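Local coordinates for protein iron dependent repressor (Sulfolobus solfataricus, PDB 2X4H) that probably acts as a metal-dependent, DNA-binding transcription repressor of the DtxR/MntR family, at residues Arg86-Leu91 against Glu116-Leu121. Numbering follows the deposited sequence.
Sequences RVIEIL and EIIDKL. With ZN (zinc ion), chain N; ZN (zinc ion), chain M.
Val87 faces Ile118 where helix 72-94 crosses helix 115-124: their CA atoms lie 7.1 Å apart, and the axes of segments 86-91 and 116-121 approach to 10.0 Å at an angle of 53°. Val87 and Leu121 carry most of the contact. CG1 of Val87, set anti to its own backbone N (chi1 170°), reaches across to CG of Leu121 at 3.6 Å and also touches Leu121 CD2, the two side chains running past each other in opposite senses. One turn on, Leu91 crosses Leu121 at roughly a right angle, CD2 to CD2 at 4.1 Å; Leu91 also packs on Leu91 of the second subunit. Beside Val87, the CD1 methyls of Ile88 and Ile118 meet at 4.3 Å, and Ile118 rests on Tyr80 and Ala84 as well. Glu89 takes no part in this apolar seam; it bridges two zinc ions, OE1 binding one at 1.9 Å and OE2 the other at 2.1 Å, and the two metals probably stabilise its buried negative charge. His85 and Cys103 also bind the latter, Cys131 and His133 the former. With all five touching residues buried and aliphatic, apolar packing holds the two helices of the metal-binding and dimerisation domain together here.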
loop_
_atom_site.group_PDB
_atom_site.type_symbol
_atom_site.label_atom_id
_atom_site.label_comp_id
_atom_site.label_asym_id
_atom_site.label_seq_id
_atom_site.Cartn_x
_atom_site.Cartn_y
_atom_site.Cartn_z
ATOM N N ARG C 86 21.747 -12.919 -3.828
ATOM C CA ARG C 86 23.046 -13.562 -3.786
ATOM C C ARG C 86 23.030 -15.022 -4.285
ATOM O O ARG C 86 23.981 -15.474 -4.948
ATOM C CB ARG C 86 23.591 -13.426 -2.357
ATOM C CG ARG C 86 23.945 -11.988 -2.025
ATOM C CD ARG C 86 24.395 -11.749 -0.588
ATOM N NE ARG C 86 24.650 -10.323 -0.400
ATOM C CZ ARG C 86 24.894 -9.711 0.758
ATOM N NH1 ARG C 86 24.896 -10.354 1.910
ATOM N NH2 ARG C 86 25.085 -8.406 0.763
ATOM N N VAL C 87 21.959 -15.758 -3.999
ATOM C CA VAL C 87 21.789 -17.078 -4.590
ATOM C C VAL C 87 21.683 -16.983 -6.121
ATOM O O VAL C 87 22.339 -17.742 -6.833
ATOM C CB VAL C 87 20.579 -17.808 -3.988
ATOM C CG1 VAL C 87 20.254 -19.071 -4.780
ATOM C CG2 VAL C 87 20.839 -18.118 -2.495
ATOM N N ILE C 88 20.882 -16.053 -6.636
ATOM C CA ILE C 88 20.820 -15.838 -8.083
ATOM C C ILE C 88 22.199 -15.482 -8.647
ATOM O O ILE C 88 22.603 -16.042 -9.659
ATOM C CB ILE C 88 19.775 -14.774 -8.468
ATOM C CG1 ILE C 88 18.372 -15.384 -8.453
ATOM C CG2 ILE C 88 20.032 -14.249 -9.890
ATOM C CD1 ILE C 88 17.283 -14.366 -8.368
ATOM N N GLU C 89 22.945 -14.604 -7.979
ATOM C CA GLU C 89 24.270 -14.247 -8.462
ATOM C C GLU C 89 25.143 -15.467 -8.692
ATOM O O GLU C 89 25.863 -15.528 -9.679
ATOM C CB GLU C 89 25.024 -13.358 -7.479
ATOM C CG GLU C 89 24.522 -11.978 -7.385
ATOM C CD GLU C 89 25.526 -11.022 -6.759
ATOM O OE1 GLU C 89 26.293 -11.429 -5.835
ATOM O OE2 GLU C 89 25.498 -9.835 -7.173
ATOM N N ILE C 90 25.111 -16.405 -7.745
ATOM C CA ILE C 90 25.907 -17.614 -7.827
ATOM C C ILE C 90 25.517 -18.454 -9.026
ATOM O O ILE C 90 26.398 -18.945 -9.746
ATOM C CB ILE C 90 25.835 -18.465 -6.544
ATOM C CG1 ILE C 90 26.641 -17.784 -5.431
ATOM C CG2 ILE C 90 26.414 -19.894 -6.778
ATOM C CD1 ILE C 90 26.516 -18.418 -4.067
ATOM N N LEU C 91 24.209 -18.625 -9.239
ATOM C CA LEU C 91 23.720 -19.339 -10.427
ATOM C C LEU C 91 24.270 -18.668 -11.675
ATOM O O LEU C 91 24.750 -19.348 -12.573
ATOM C CB LEU C 91 22.184 -19.398 -10.491
ATOM C CG LEU C 91 21.574 -19.926 -11.799
ATOM C CD1 LEU C 91 21.944 -21.374 -12.028
ATOM C CD2 LEU C 91 20.025 -19.696 -11.806
ATOM N N GLU C 116 9.911 -20.388 -2.276
ATOM C CA GLU C 116 10.161 -21.774 -2.588
ATOM C C GLU C 116 11.345 -21.902 -3.560
ATOM O O GLU C 116 12.215 -22.739 -3.343
ATOM C CB GLU C 116 8.920 -22.482 -3.134
ATOM C CG GLU C 116 9.105 -24.007 -3.234
ATOM C CD GLU C 116 7.924 -24.737 -3.842
ATOM O OE1 GLU C 116 6.856 -24.114 -4.010
ATOM O OE2 GLU C 116 8.079 -25.944 -4.149
ATOM N N ILE C 117 11.376 -21.059 -4.595
ATOM C CA ILE C 117 12.411 -21.124 -5.623
ATOM C C ILE C 117 13.777 -20.785 -5.054
ATOM O O ILE C 117 14.772 -21.505 -5.283
ATOM C CB ILE C 117 12.102 -20.186 -6.814
ATOM C CG1 ILE C 117 10.919 -20.706 -7.616
ATOM C CG2 ILE C 117 13.283 -20.069 -7.729
ATOM C CD1 ILE C 117 10.409 -19.726 -8.672
ATOM N N ILE C 118 13.844 -19.685 -4.323
ATOM C CA ILE C 118 15.118 -19.298 -3.710
ATOM C C ILE C 118 15.651 -20.366 -2.735
ATOM O O ILE C 118 16.813 -20.697 -2.794
ATOM C CB ILE C 118 15.012 -17.928 -3.041
ATOM C CG1 ILE C 118 14.814 -16.853 -4.115
ATOM C CG2 ILE C 118 16.231 -17.631 -2.149
ATOM C CD1 ILE C 118 15.885 -16.810 -5.159
ATOM N N ASP C 119 14.804 -20.917 -1.867
ATOM C CA ASP C 119 15.234 -21.974 -0.956
ATOM C C ASP C 119 15.638 -23.219 -1.711
ATOM O O ASP C 119 16.608 -23.887 -1.324
ATOM C CB ASP C 119 14.158 -22.329 0.073
ATOM C CG ASP C 119 13.959 -21.215 1.130
ATOM O OD1 ASP C 119 14.810 -20.289 1.179
ATOM O OD2 ASP C 119 12.959 -21.249 1.907
ATOM N N LYS C 120 14.929 -23.557 -2.790
ATOM C CA LYS C 120 15.313 -24.772 -3.512
ATOM C C LYS C 120 16.575 -24.563 -4.323
ATOM O O LYS C 120 17.375 -25.490 -4.471
ATOM C CB LYS C 120 14.148 -25.325 -4.338
ATOM C CG LYS C 120 13.187 -26.092 -3.418
ATOM C CD LYS C 120 12.070 -26.815 -4.109
ATOM C CE LYS C 120 11.486 -27.862 -3.164
ATOM N NZ LYS C 120 10.057 -28.111 -3.431
ATOM N N LEU C 121 16.769 -23.347 -4.819
ATOM C CA LEU C 121 17.925 -23.015 -5.633
ATOM C C LEU C 121 19.152 -22.972 -4.735
ATOM O O LEU C 121 20.231 -23.399 -5.130
ATOM C CB LEU C 121 17.733 -21.701 -6.402
ATOM C CG LEU C 121 18.865 -21.222 -7.325
ATOM C CD1 LEU C 121 19.209 -22.271 -8.385
ATOM C CD2 LEU C 121 18.561 -19.895 -7.977
HETATM ZN ZN ZN N . 27.183 -10.266 -4.634
HETATM ZN ZN ZN M . 25.172 -8.182 -5.941
HETATM O O HOH W 1 25.702 -8.459 -3.802
#